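Long-range contacts in 2-oxo-1,2-dihydroquinoline 8-monooxygenase, oxygenase component (Pseudomonas putida, PDB 1Z02), which probably hydroxylates 2-oxo-1,2-dihydroquinoline at carbon 8, as an oxygenase that carries a Rieske [2Fe-2S] cluster and a separate mononuclear iron: residues Ala79-Leu85 with Thr134-Tyr139; Thr99-Ile103 with Phe112-Thr116; Leu240-Ser246 with Asp269-Leu275; Asp248-Val252 with Gly261-Trp265. All coordinates share one frame; numbering follows the deposited sequence.

Contact 1: residues Ala79-Leu85 with Thr134-Tyr139. With FES (Fe2/s2 (inorganic) cluster), chain H.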
loop_
_atom_site.group_PDB
_atom_site.type_symbol
_atom_site.label_atom_id
_atom_site.label_comp_id
_atom_site.label_asym_id
_atom_site.label_seq_id
_atom_site.Cartn_x
_atom_site.Cartn_y
_atom_site.Cartn_z
ATOM N N ALA A 79 23.114 -21.787 7.196
ATOM C CA ALA A 79 22.371 -20.553 6.955
ATOM C C ALA A 79 23.309 -19.480 6.404
ATOM O O ALA A 79 24.413 -19.306 6.916
ATOM C CB ALA A 79 21.724 -20.080 8.247
ATOM N N LEU A 80 22.863 -18.785 5.355
ATOM C CA LEU A 80 23.617 -17.710 4.708
ATOM C C LEU A 80 22.642 -16.563 4.446
ATOM O O LEU A 80 21.426 -16.716 4.620
ATOM C CB LEU A 80 24.207 -18.167 3.365
ATOM C CG LEU A 80 25.309 -19.224 3.309
ATOM C CD1 LEU A 80 24.754 -20.565 3.740
ATOM C CD2 LEU A 80 25.854 -19.318 1.881
ATOM N N LYS A 81 23.169 -15.413 4.037
ATOM C CA LYS A 81 22.301 -14.284 3.750
ATOM C C LYS A 81 21.637 -14.548 2.410
ATOM O O LYS A 81 22.310 -14.854 1.427
ATOM C CB LYS A 81 23.086 -12.980 3.681
ATOM C CG LYS A 81 22.187 -11.774 3.482
ATOM C CD LYS A 81 23.005 -10.497 3.322
ATOM C CE LYS A 81 23.702 -10.094 4.619
ATOM N NZ LYS A 81 24.429 -8.799 4.457
ATOM N N ASP A 82 20.313 -14.430 2.379
ATOM C CA ASP A 82 19.535 -14.683 1.169
ATOM C C ASP A 82 19.623 -13.487 0.221
ATOM O O ASP A 82 18.611 -12.827 -0.068
ATOM C CB ASP A 82 18.076 -14.953 1.550
ATOM C CG ASP A 82 17.298 -15.653 0.447
ATOM O OD1 ASP A 82 16.062 -15.745 0.582
ATOM O OD2 ASP A 82 17.925 -16.108 -0.542
ATOM N N GLN A 83 20.830 -13.220 -0.268
ATOM C CA GLN A 83 21.072 -12.091 -1.173
ATOM C C GLN A 83 22.347 -12.298 -1.981
ATOM O O GLN A 83 23.446 -12.289 -1.436
ATOM C CB GLN A 83 21.203 -10.784 -0.384
ATOM C CG GLN A 83 21.469 -9.558 -1.264
ATOM C CD GLN A 83 21.935 -8.354 -0.462
ATOM O OE1 GLN A 83 23.034 -8.354 0.109
ATOM N NE2 GLN A 83 21.098 -7.321 -0.407
ATOM N N CYS A 84 22.199 -12.489 -3.283
ATOM C CA CYS A 84 23.346 -12.691 -4.152
ATOM C C CYS A 84 24.109 -11.377 -4.256
ATOM O O CYS A 84 23.488 -10.322 -4.412
ATOM C CB CYS A 84 22.884 -13.131 -5.538
ATOM S SG CYS A 84 24.267 -13.469 -6.658
ATOM N N LEU A 85 25.444 -11.459 -4.171
ATOM C CA LEU A 85 26.345 -10.298 -4.245
ATOM C C LEU A 85 26.343 -9.663 -5.605
ATOM O O LEU A 85 26.690 -8.493 -5.745
ATOM C CB LEU A 85 27.803 -10.686 -4.035
ATOM C CG LEU A 85 28.250 -11.714 -3.038
ATOM C CD1 LEU A 85 29.759 -11.899 -3.069
ATOM C CD2 LEU A 85 27.774 -11.257 -1.729
ATOM N N THR A 134 35.497 -12.278 -2.066
ATOM C CA THR A 134 34.386 -11.902 -1.204
ATOM C C THR A 134 33.409 -13.073 -1.029
ATOM O O THR A 134 33.659 -14.190 -1.488
ATOM C CB THR A 134 33.636 -10.658 -1.779
ATOM O OG1 THR A 134 32.604 -10.250 -0.875
ATOM C CG2 THR A 134 33.028 -10.973 -3.142
ATOM N N GLY A 135 32.301 -12.811 -0.350
ATOM C CA GLY A 135 31.304 -13.841 -0.129
ATOM C C GLY A 135 30.125 -13.262 0.628
ATOM O O GLY A 135 30.080 -12.055 0.895
ATOM N N VAL A 136 29.159 -14.108 0.969
ATOM C CA VAL A 136 27.988 -13.654 1.714
ATOM C C VAL A 136 28.122 -14.007 3.186
ATOM O O VAL A 136 28.893 -14.893 3.559
ATOM C CB VAL A 136 26.681 -14.274 1.176
ATOM C CG1 VAL A 136 26.406 -13.771 -0.231
ATOM C CG2 VAL A 136 26.776 -15.789 1.184
ATOM N N THR A 137 27.371 -13.301 4.022
ATOM C CA THR A 137 27.413 -13.531 5.459
ATOM C C THR A 137 26.914 -14.929 5.839
ATOM O O THR A 137 25.997 -15.468 5.207
ATOM C CB THR A 137 26.539 -12.489 6.205
ATOM O OG1 THR A 137 26.910 -11.168 5.790
ATOM C CG2 THR A 137 26.736 -12.604 7.724
ATOM N N THR A 138 27.526 -15.515 6.863
ATOM C CA THR A 138 27.102 -16.822 7.354
ATOM C C THR A 138 26.430 -16.612 8.700
ATOM O O THR A 138 26.795 -15.708 9.445
ATOM C CB THR A 138 28.291 -17.797 7.587
ATOM O OG1 THR A 138 29.142 -17.276 8.612
ATOM C CG2 THR A 138 29.091 -18.000 6.311
ATOM N N TYR A 139 25.449 -17.446 9.016
ATOM C CA TYR A 139 24.760 -17.342 10.296
ATOM C C TYR A 139 24.839 -18.673 11.034
ATOM O O TYR A 139 24.388 -19.705 10.534
ATOM C CB TYR A 139 23.303 -16.929 10.084
ATOM C CG TYR A 139 23.185 -15.623 9.340
ATOM C CD1 TYR A 139 22.984 -15.599 7.965
ATOM C CD2 TYR A 139 23.367 -14.411 10.000
ATOM C CE1 TYR A 139 22.974 -14.398 7.266
ATOM C CE2 TYR A 139 23.362 -13.206 9.309
ATOM C CZ TYR A 139 23.165 -13.211 7.943
ATOM O OH TYR A 139 23.164 -12.019 7.257
HETATM FE FE1 FES H . 23.744 -12.728 -11.014
HETATM FE FE2 FES H . 22.999 -13.792 -8.717
HETATM S S1 FES H . 24.485 -14.553 -10.091
HETATM S S2 FES H . 22.126 -11.982 -9.626
HETATM O O HOH W 1 25.258 -22.010 9.144
HETATM O O HOH W 2 26.320 -10.753 2.564
#
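Y139 turns the edge of its ring to the backbone of L80 and K81, with CE1 3.4 Å from K81 N. Its CG stands anti to the carbonyl carbon (chi1 -58°), which lays the ring alongside the strand. The OH then reaches K81, 3.3 Å from CE. With an alanine here, the ring edge beside the L80-K81 backbone would be gone, and K81 CE would probably lose the phenol oxygen it rests on. K81 NZ forms a salt bridge with D155, and T137 OG1 hydrogen-bonds the same carboxylate oxygen. A water accepts from T137 N and, weakly, from K81 NZ. The backbones meet briefly. Y139 N gives A79 O a nearly straight bond of 3.0 Å. K81 N gives T137 O a more bent one of 3.1 Å. Between them L80 and T138 make a single bridge, and a second water joins A79 N to Y139 O. This adds a short run of loop to strand 76-81, an outer strand of its sheet in the Rieske domain. The chain then turns at D82, the centre of an inverse gamma turn, into the first cluster-binding loop. C84 SG binds FE2 of the cluster at 2.4 Å, together with C105; C84 and H86 form the Cys-X-His motif of Rieske proteins. V136 packs beside this turn. Its CG2 meets L80 CD2 at 3.7 Å, the two chains crossing at about a right angle, and its CG1 faces Q83 O and L85 CD2. L85 CD1 and T134 CG2 approach tip to tip. Both residues also touch Q386 of a neighbouring subunit.

Contact 2: residues Thr99-Ile103 with Phe112-Thr116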
loop_
_atom_site.group_PDB
_atom_site.type_symbol
_atom_site.label_atom_id
_atom_site.label_comp_id
_atom_site.label_asym_id
_atom_site.label_seq_id
_atom_site.Cartn_x
_atom_site.Cartn_y
_atom_site.Cartn_z
ATOM N N THR A 99 26.477 -28.931 -5.697
ATOM C CA THR A 99 27.282 -29.814 -4.858
ATOM C C THR A 99 26.750 -29.801 -3.431
ATOM O O THR A 99 25.892 -28.991 -3.091
ATOM C CB THR A 99 28.776 -29.397 -4.846
ATOM O OG1 THR A 99 28.911 -28.084 -4.289
ATOM C CG2 THR A 99 29.346 -29.420 -6.259
ATOM N N LYS A 100 27.267 -30.709 -2.609
ATOM C CA LYS A 100 26.863 -30.839 -1.217
ATOM C C LYS A 100 27.366 -29.714 -0.319
ATOM O O LYS A 100 26.860 -29.531 0.785
ATOM C CB LYS A 100 27.374 -32.166 -0.654
ATOM C CG LYS A 100 26.664 -33.406 -1.172
ATOM C CD LYS A 100 25.256 -33.500 -0.616
ATOM C CE LYS A 100 24.668 -34.865 -0.887
ATOM N NZ LYS A 100 24.736 -35.224 -2.330
ATOM N N SER A 101 28.359 -28.965 -0.784
ATOM C CA SER A 101 28.927 -27.897 0.021
ATOM C C SER A 101 28.631 -26.482 -0.463
ATOM O O SER A 101 29.177 -25.523 0.078
ATOM C CB SER A 101 30.440 -28.078 0.096
ATOM O OG SER A 101 31.019 -27.884 -1.186
ATOM N N THR A 102 27.771 -26.334 -1.463
ATOM C CA THR A 102 27.486 -25.001 -1.978
ATOM C C THR A 102 26.019 -24.743 -2.275
ATOM O O THR A 102 25.174 -25.627 -2.146
ATOM C CB THR A 102 28.258 -24.744 -3.296
ATOM O OG1 THR A 102 27.753 -25.614 -4.326
ATOM C CG2 THR A 102 29.744 -25.000 -3.100
ATOM N N ILE A 103 25.742 -23.502 -2.658
ATOM C CA ILE A 103 24.414 -23.066 -3.071
ATOM C C ILE A 103 24.687 -22.006 -4.130
ATOM O O ILE A 103 25.545 -21.142 -3.945
ATOM C CB ILE A 103 23.559 -22.460 -1.911
ATOM C CG1 ILE A 103 22.154 -22.148 -2.446
ATOM C CG2 ILE A 103 24.224 -21.207 -1.337
ATOM C CD1 ILE A 103 21.190 -21.619 -1.448
ATOM N N PHE A 112 28.205 -19.959 -3.698
ATOM C CA PHE A 112 28.781 -19.739 -2.379
ATOM C C PHE A 112 28.951 -21.001 -1.547
ATOM O O PHE A 112 28.155 -21.939 -1.640
ATOM C CB PHE A 112 27.933 -18.722 -1.605
ATOM C CG PHE A 112 27.593 -17.504 -2.406
ATOM C CD1 PHE A 112 26.436 -17.462 -3.168
ATOM C CD2 PHE A 112 28.459 -16.420 -2.446
ATOM C CE1 PHE A 112 26.144 -16.358 -3.966
ATOM C CE2 PHE A 112 28.180 -15.312 -3.238
ATOM C CZ PHE A 112 27.019 -15.280 -4.002
ATOM N N ASP A 113 30.005 -21.008 -0.737
ATOM C CA ASP A 113 30.302 -22.134 0.135
ATOM C C ASP A 113 29.373 -22.073 1.343
ATOM O O ASP A 113 29.297 -21.053 2.022
ATOM C CB ASP A 113 31.754 -22.067 0.590
ATOM C CG ASP A 113 32.147 -23.264 1.402
ATOM O OD1 ASP A 113 31.936 -24.375 0.973
ATOM O OD2 ASP A 113 32.668 -23.136 2.491
ATOM N N LEU A 114 28.657 -23.162 1.598
ATOM C CA LEU A 114 27.717 -23.210 2.710
ATOM C C LEU A 114 28.347 -22.925 4.063
ATOM O O LEU A 114 27.714 -22.333 4.932
ATOM C CB LEU A 114 27.035 -24.573 2.765
ATOM C CG LEU A 114 26.049 -24.876 1.635
ATOM C CD1 LEU A 114 25.554 -26.307 1.778
ATOM C CD2 LEU A 114 24.887 -23.904 1.688
ATOM N N GLU A 115 29.591 -23.341 4.243
ATOM C CA GLU A 115 30.276 -23.148 5.512
ATOM C C GLU A 115 30.818 -21.755 5.773
ATOM O O GLU A 115 30.582 -21.183 6.827
ATOM C CB GLU A 115 31.446 -24.118 5.622
ATOM C CG GLU A 115 32.212 -23.962 6.913
ATOM C CD GLU A 115 31.871 -25.048 7.883
ATOM O OE1 GLU A 115 32.132 -26.216 7.551
ATOM O OE2 GLU A 115 31.335 -24.750 8.967
ATOM N N THR A 116 31.573 -21.228 4.819
ATOM C CA THR A 116 32.207 -19.934 4.978
ATOM C C THR A 116 31.501 -18.799 4.272
ATOM O O THR A 116 31.753 -17.639 4.576
ATOM C CB THR A 116 33.662 -19.985 4.460
ATOM O OG1 THR A 116 33.671 -20.219 3.040
ATOM C CG2 THR A 116 34.419 -21.107 5.150
HETATM O O HOH W 3 32.740 -25.708 -1.452
#
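D113 places CG opposite its backbone N (chi1 -175°), and this brings the carboxylate toward S101. L114 has CG on the side away from its carbonyl carbon (chi1 -70°), and this lays its chain against the S101 carbonyl. D113 OD1 and S101 O are both acceptors, only 3.1 Å apart, and are not bonded. A water donates to D113 OD1 and also bonds S101 OG, linking the two residues; it may ease the approach of the oxygens. D113 OD2 takes two bonds from T116. The backbone N comes from above the carboxylate plane, at 3.2 Å, in an Asx motif. T116 OG1 donates at 3.1 Å to the anti lone pair. These two bonds probably fix the rotation of the carboxylate. L114 CG rests 3.6 Å from S101 O, its CD1 meets K100 O, and its CD2 lies 4.1 Å from I103 CB, the two side chains crossing at about a right angle. L114 N also bonds S101 O. Beyond this the strands pair as an antiparallel hairpin. I103 and F112 are a hydrogen-bonded pair, with F112 N to I103 O almost straight (179°). T102 and D113 are the adjoining non-hydrogen-bonded pair. T102 OG1 shares a 2.7 Å hydrogen bond with T99 OG1. The turn of this hairpin carries the cluster ligands C105 and H108. Strand 110-113 lies between strands 102-104 and 119-122. T102 and D113 touch V120 of the latter, and T102 also meets L280 of a neighbouring subunit. I103, F112 and L114 pack against L80 of strand 76-81.

Contact 3: residues Leu240-Ser246 with Asp269-Leu275; sequences LGLLPTS and DKWAPVL
T245 meets residues 269-275 with every side-chain atom. Its CB lies 3.5 Å from D269 O. OG1 donates to that same oxygen at 2.6 Å, in the carbonyl plane and on a lone pair. CG2 also nears D269 O and lies 3.7 Å from A272 CB. A chi1 of 62° puts OG1 between the backbone N and the carbonyl carbon, which aims it at D269. T245 N adds a bond to K270 O, so the end of the pairing is held by two donors from one residue. Next, P244 packs over W271. P244 CB sits 4.1 Å from the centroid of the six-membered ring, a CH-pi contact close to the ring normal. L243 and A272 form a hydrogen-bonded pair, with 2.8 Å both for L243 N to A272 O and for A272 N to L243 O. On the same face L243 CG presses against V274 CG2, a tight 3.4 Å. This is a plain antiparallel pairing in the catalytic domain, with the mononuclear iron about 12 Å from the L242 side chain. Strand 241-244 is an outer strand; strand 271-277 runs between it and strand 282-283. L243 and V274 pack on A124 of a neighbouring subunit.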
loop_
_atom_site.group_PDB
_atom_site.type_symbol
_atom_site.label_atom_id
_atom_site.label_comp_id
_atom_site.label_asym_id
_atom_site.label_seq_id
_atom_site.Cartn_x
_atom_site.Cartn_y
_atom_site.Cartn_z
ATOM N N LEU A 240 -9.609 -10.440 38.756
ATOM C CA LEU A 240 -9.708 -9.219 37.959
ATOM C C LEU A 240 -8.321 -8.752 37.539
ATOM O O LEU A 240 -8.174 -8.038 36.551
ATOM C CB LEU A 240 -10.402 -8.116 38.761
ATOM C CG LEU A 240 -11.843 -8.376 39.205
ATOM C CD1 LEU A 240 -12.388 -7.118 39.867
ATOM C CD2 LEU A 240 -12.704 -8.758 38.012
ATOM N N GLY A 241 -7.309 -9.162 38.301
ATOM C CA GLY A 241 -5.941 -8.783 37.996
ATOM C C GLY A 241 -4.957 -9.192 39.081
ATOM O O GLY A 241 -5.360 -9.621 40.164
ATOM N N LEU A 242 -3.667 -9.077 38.776
ATOM C CA LEU A 242 -2.594 -9.407 39.708
ATOM C C LEU A 242 -1.798 -8.143 39.995
ATOM O O LEU A 242 -1.394 -7.436 39.069
ATOM C CB LEU A 242 -1.650 -10.456 39.111
ATOM C CG LEU A 242 -2.001 -11.942 39.232
ATOM C CD1 LEU A 242 -0.912 -12.770 38.556
ATOM C CD2 LEU A 242 -2.116 -12.328 40.702
ATOM N N LEU A 243 -1.560 -7.866 41.273
ATOM C CA LEU A 243 -0.819 -6.670 41.663
ATOM C C LEU A 243 0.473 -6.940 42.400
ATOM O O LEU A 243 0.559 -7.852 43.217
ATOM C CB LEU A 243 -1.635 -5.786 42.591
ATOM C CG LEU A 243 -3.055 -5.358 42.343
ATOM C CD1 LEU A 243 -3.539 -4.721 43.632
ATOM C CD2 LEU A 243 -3.138 -4.401 41.184
ATOM N N PRO A 244 1.500 -6.126 42.128
ATOM C CA PRO A 244 2.781 -6.304 42.808
ATOM C C PRO A 244 2.636 -5.688 44.203
ATOM O O PRO A 244 2.182 -4.547 44.347
ATOM C CB PRO A 244 3.750 -5.532 41.921
ATOM C CG PRO A 244 2.905 -4.421 41.383
ATOM C CD PRO A 244 1.605 -5.121 41.054
ATOM N N THR A 245 3.006 -6.447 45.227
ATOM C CA THR A 245 2.890 -5.975 46.601
ATOM C C THR A 245 4.188 -5.389 47.122
ATOM O O THR A 245 4.199 -4.631 48.092
ATOM C CB THR A 245 2.456 -7.119 47.532
ATOM O OG1 THR A 245 3.444 -8.158 47.523
ATOM C CG2 THR A 245 1.125 -7.684 47.073
ATOM N N SER A 246 5.286 -5.754 46.475
ATOM C CA SER A 246 6.588 -5.261 46.880
ATOM C C SER A 246 7.416 -4.830 45.689
ATOM O O SER A 246 7.062 -5.072 44.537
ATOM C CB SER A 246 7.352 -6.322 47.673
ATOM O OG SER A 246 7.626 -7.464 46.882
ATOM N N ASP A 269 3.647 -14.110 47.888
ATOM C CA ASP A 269 3.007 -12.938 48.453
ATOM C C ASP A 269 3.382 -11.629 47.745
ATOM O O ASP A 269 2.812 -10.580 48.038
ATOM C CB ASP A 269 3.322 -12.862 49.944
ATOM C CG ASP A 269 4.759 -12.638 50.209
ATOM O OD1 ASP A 269 5.231 -11.550 49.956
ATOM O OD2 ASP A 269 5.456 -13.533 50.664
ATOM N N LYS A 270 4.313 -11.700 46.795
ATOM C CA LYS A 270 4.758 -10.517 46.058
ATOM C C LYS A 270 3.751 -10.089 44.998
ATOM O O LYS A 270 3.792 -8.961 44.514
ATOM C CB LYS A 270 6.111 -10.785 45.396
ATOM C CG LYS A 270 7.159 -11.331 46.343
ATOM C CD LYS A 270 8.304 -10.374 46.497
ATOM C CE LYS A 270 9.307 -10.902 47.493
ATOM N NZ LYS A 270 9.674 -9.843 48.460
ATOM N N TRP A 271 2.865 -11.008 44.632
ATOM C CA TRP A 271 1.822 -10.732 43.656
ATOM C C TRP A 271 0.471 -11.145 44.238
ATOM O O TRP A 271 0.237 -12.321 44.520
ATOM C CB TRP A 271 2.072 -11.496 42.357
ATOM C CG TRP A 271 3.192 -10.945 41.530
ATOM C CD1 TRP A 271 4.501 -11.327 41.565
ATOM C CD2 TRP A 271 3.102 -9.895 40.555
ATOM N NE1 TRP A 271 5.236 -10.578 40.675
ATOM C CE2 TRP A 271 4.405 -9.688 40.046
ATOM C CE3 TRP A 271 2.052 -9.100 40.072
ATOM C CZ2 TRP A 271 4.684 -8.728 39.064
ATOM C CZ3 TRP A 271 2.330 -8.143 39.096
ATOM C CH2 TRP A 271 3.638 -7.963 38.609
ATOM N N ALA A 272 -0.419 -10.175 44.413
ATOM C CA ALA A 272 -1.733 -10.461 44.978
ATOM C C ALA A 272 -2.863 -10.271 43.972
ATOM O O ALA A 272 -2.903 -9.283 43.244
ATOM C CB ALA A 272 -1.975 -9.581 46.205
ATOM N N PRO A 273 -3.811 -11.222 43.930
ATOM C CA PRO A 273 -4.940 -11.129 43.002
ATOM C C PRO A 273 -5.941 -10.069 43.441
ATOM O O PRO A 273 -6.066 -9.778 44.630
ATOM C CB PRO A 273 -5.529 -12.534 43.038
ATOM C CG PRO A 273 -5.272 -12.962 44.443
ATOM C CD PRO A 273 -3.848 -12.496 44.671
ATOM N N VAL A 274 -6.628 -9.481 42.468
ATOM C CA VAL A 274 -7.638 -8.468 42.730
ATOM C C VAL A 274 -8.961 -9.185 42.545
ATOM O O VAL A 274 -9.229 -9.718 41.467
ATOM C CB VAL A 274 -7.549 -7.322 41.721
ATOM C CG1 VAL A 274 -8.640 -6.300 41.999
ATOM C CG2 VAL A 274 -6.175 -6.684 41.780
ATOM N N LEU A 275 -9.785 -9.213 43.588
ATOM C CA LEU A 275 -11.067 -9.903 43.507
ATOM C C LEU A 275 -12.278 -9.005 43.339
ATOM O O LEU A 275 -13.388 -9.495 43.177
ATOM C CB LEU A 275 -11.280 -10.793 44.736
ATOM C CG LEU A 275 -10.407 -12.044 44.859
ATOM C CD1 LEU A 275 -8.974 -11.661 45.183
ATOM C CD2 LEU A 275 -10.969 -12.930 45.952
#

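Contact 4: residues Asp248-Val252 with Gly261-Trp265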
loop_
_atom_site.group_PDB
_atom_site.type_symbol
_atom_site.label_atom_id
_atom_site.label_comp_id
_atom_site.label_asym_id
_atom_site.label_seq_id
_atom_site.Cartn_x
_atom_site.Cartn_y
_atom_site.Cartn_z
ATOM N N ASP A 248 10.498 -5.853 44.986
ATOM C CA ASP A 248 11.228 -6.977 44.419
ATOM C C ASP A 248 10.295 -8.076 43.910
ATOM O O ASP A 248 10.624 -9.257 43.985
ATOM C CB ASP A 248 12.171 -7.557 45.472
ATOM C CG ASP A 248 11.438 -8.033 46.713
ATOM O OD1 ASP A 248 12.097 -8.648 47.576
ATOM O OD2 ASP A 248 10.214 -7.797 46.830
ATOM N N CYS A 249 9.132 -7.690 43.399
ATOM C CA CYS A 249 8.177 -8.658 42.871
ATOM C C CYS A 249 8.768 -9.353 41.649
ATOM O O CYS A 249 8.292 -10.407 41.230
ATOM C CB CYS A 249 6.881 -7.958 42.476
ATOM S SG CYS A 249 7.139 -6.689 41.224
ATOM N N ILE A 250 9.807 -8.748 41.079
ATOM C CA ILE A 250 10.480 -9.299 39.906
ATOM C C ILE A 250 11.981 -9.376 40.165
ATOM O O ILE A 250 12.569 -8.451 40.717
ATOM C CB ILE A 250 10.237 -8.413 38.651
ATOM C CG1 ILE A 250 8.739 -8.353 38.331
ATOM C CG2 ILE A 250 11.030 -8.952 37.463
ATOM C CD1 ILE A 250 8.396 -7.441 37.176
ATOM N N ALA A 251 12.599 -10.484 39.777
ATOM C CA ALA A 251 14.031 -10.655 39.958
ATOM C C ALA A 251 14.736 -10.508 38.614
ATOM O O ALA A 251 14.461 -11.257 37.668
ATOM C CB ALA A 251 14.321 -12.028 40.557
ATOM N N VAL A 252 15.642 -9.538 38.525
ATOM C CA VAL A 252 16.387 -9.311 37.295
ATOM C C VAL A 252 17.697 -10.094 37.331
ATOM O O VAL A 252 18.482 -9.965 38.274
ATOM C CB VAL A 252 16.703 -7.805 37.097
ATOM C CG1 VAL A 252 17.391 -7.583 35.753
ATOM C CG2 VAL A 252 15.420 -6.988 37.168
ATOM N N GLY A 261 17.551 -11.593 31.740
ATOM C CA GLY A 261 16.122 -11.376 31.766
ATOM C C GLY A 261 15.559 -11.164 33.154
ATOM O O GLY A 261 16.262 -10.727 34.062
ATOM N N MET A 262 14.282 -11.485 33.321
ATOM C CA MET A 262 13.615 -11.309 34.602
ATOM C C MET A 262 12.661 -12.459 34.883
ATOM O O MET A 262 12.033 -13.004 33.971
ATOM C CB MET A 262 12.830 -9.995 34.615
ATOM C CG MET A 262 11.755 -9.925 33.544
ATOM S SD MET A 262 10.960 -8.322 33.412
ATOM C CE MET A 262 9.304 -8.694 33.857
ATOM N N MET A 263 12.574 -12.821 36.158
ATOM C CA MET A 263 11.695 -13.883 36.625
ATOM C C MET A 263 10.643 -13.232 37.512
ATOM O O MET A 263 10.980 -12.535 38.465
ATOM C CB MET A 263 12.487 -14.910 37.445
ATOM C CG MET A 263 11.632 -15.915 38.202
ATOM S SD MET A 263 11.144 -17.297 37.181
ATOM C CE MET A 263 9.990 -16.675 36.325
ATOM N N GLN A 264 9.373 -13.453 37.195
ATOM C CA GLN A 264 8.295 -12.884 37.988
ATOM C C GLN A 264 7.865 -13.874 39.069
ATOM O O GLN A 264 7.502 -15.018 38.771
ATOM C CB GLN A 264 7.125 -12.524 37.079
ATOM C CG GLN A 264 7.517 -11.574 35.957
ATOM C CD GLN A 264 6.331 -11.033 35.212
ATOM O OE1 GLN A 264 5.639 -11.758 34.495
ATOM N NE2 GLN A 264 6.072 -9.749 35.390
ATOM N N TRP A 265 7.923 -13.426 40.323
ATOM C CA TRP A 265 7.563 -14.272 41.459
ATOM C C TRP A 265 6.054 -14.460 41.575
ATOM O O TRP A 265 5.421 -13.946 42.500
ATOM C CB TRP A 265 8.116 -13.687 42.769
ATOM C CG TRP A 265 9.601 -13.508 42.799
ATOM C CD1 TRP A 265 10.276 -12.327 42.835
ATOM C CD2 TRP A 265 10.594 -14.537 42.830
ATOM N NE1 TRP A 265 11.630 -12.553 42.891
ATOM C CE2 TRP A 265 11.853 -13.906 42.890
ATOM C CE3 TRP A 265 10.544 -15.938 42.818
ATOM C CZ2 TRP A 265 13.059 -14.623 42.935
ATOM C CZ3 TRP A 265 11.747 -16.655 42.863
ATOM C CH2 TRP A 265 12.983 -15.993 42.923
HETATM O O HOH W 4 13.426 -10.461 43.820
#
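C249 O draws two N-H groups. W265 N bonds it at 3.2 Å, nearly along the C=O axis, and W271 NE1, of the neighbouring small sheet, is probably the second donor. The W265 indole covers the same stretch of backbone. Its first torsion (chi1 -58°) sets the ring on the backbone-N side and swings it toward D248 and A251. D248 O meets the ring at its edge, 3.3 Å from CD1. A water accepts from W265 NE1 at 2.9 Å and donates to D248 O, so the indole N-H is satisfied through it. The A251 methyl lies oblique to the ring, 3.7 Å from CZ2. A valine in place of W265 would probably leave the A251 methyl without its cover and the water without one of its partners. A251 and M263 form the hydrogen-bonded pair of this antiparallel hairpin, both bonds close to straight. It is the edge of the long sheet of the catalytic domain, which belongs to the Bet v 1-like clan. Strand 250-253 is outermost, and strand 261-264 pairs in turn with strand 293-297. On the other face the I250 and M262 chains cross obliquely. I250 CG2 touches M262 CB at 3.5 Å, and I250 CD1 meets M262 CE at 3.7 Å. The M262 chain bends at its last torsion, which brings its methyl back to the isoleucine. Helix 392-404 covers this face, with S393 on I250, T396 on V252 and W397 on M262. At the opposite end D248 OD2 accepts from S246 OG and forms a salt bridge with K270 NZ.

In the fold
From the N terminus, contact 1 closes the first loop, between residues 79-85 and 134-139. Contact 2 lies wholly within that loop and closes a short hairpin. The two touch, for instance where L85 CG meets F112 CE2, and together they tie the strands of the Rieske domain around the cluster. The chain then passes into the catalytic domain. There contact 3 closes a loop between 240-246 and 269-275, and contact 4 is the hairpin enclosed by it. No loops cross. Contacts 3 and 4 join a small three-stranded sheet to the edge of the long one. The centres of contacts 1 and 3 are about 49 Å apart, on opposite sides of the chain's centre.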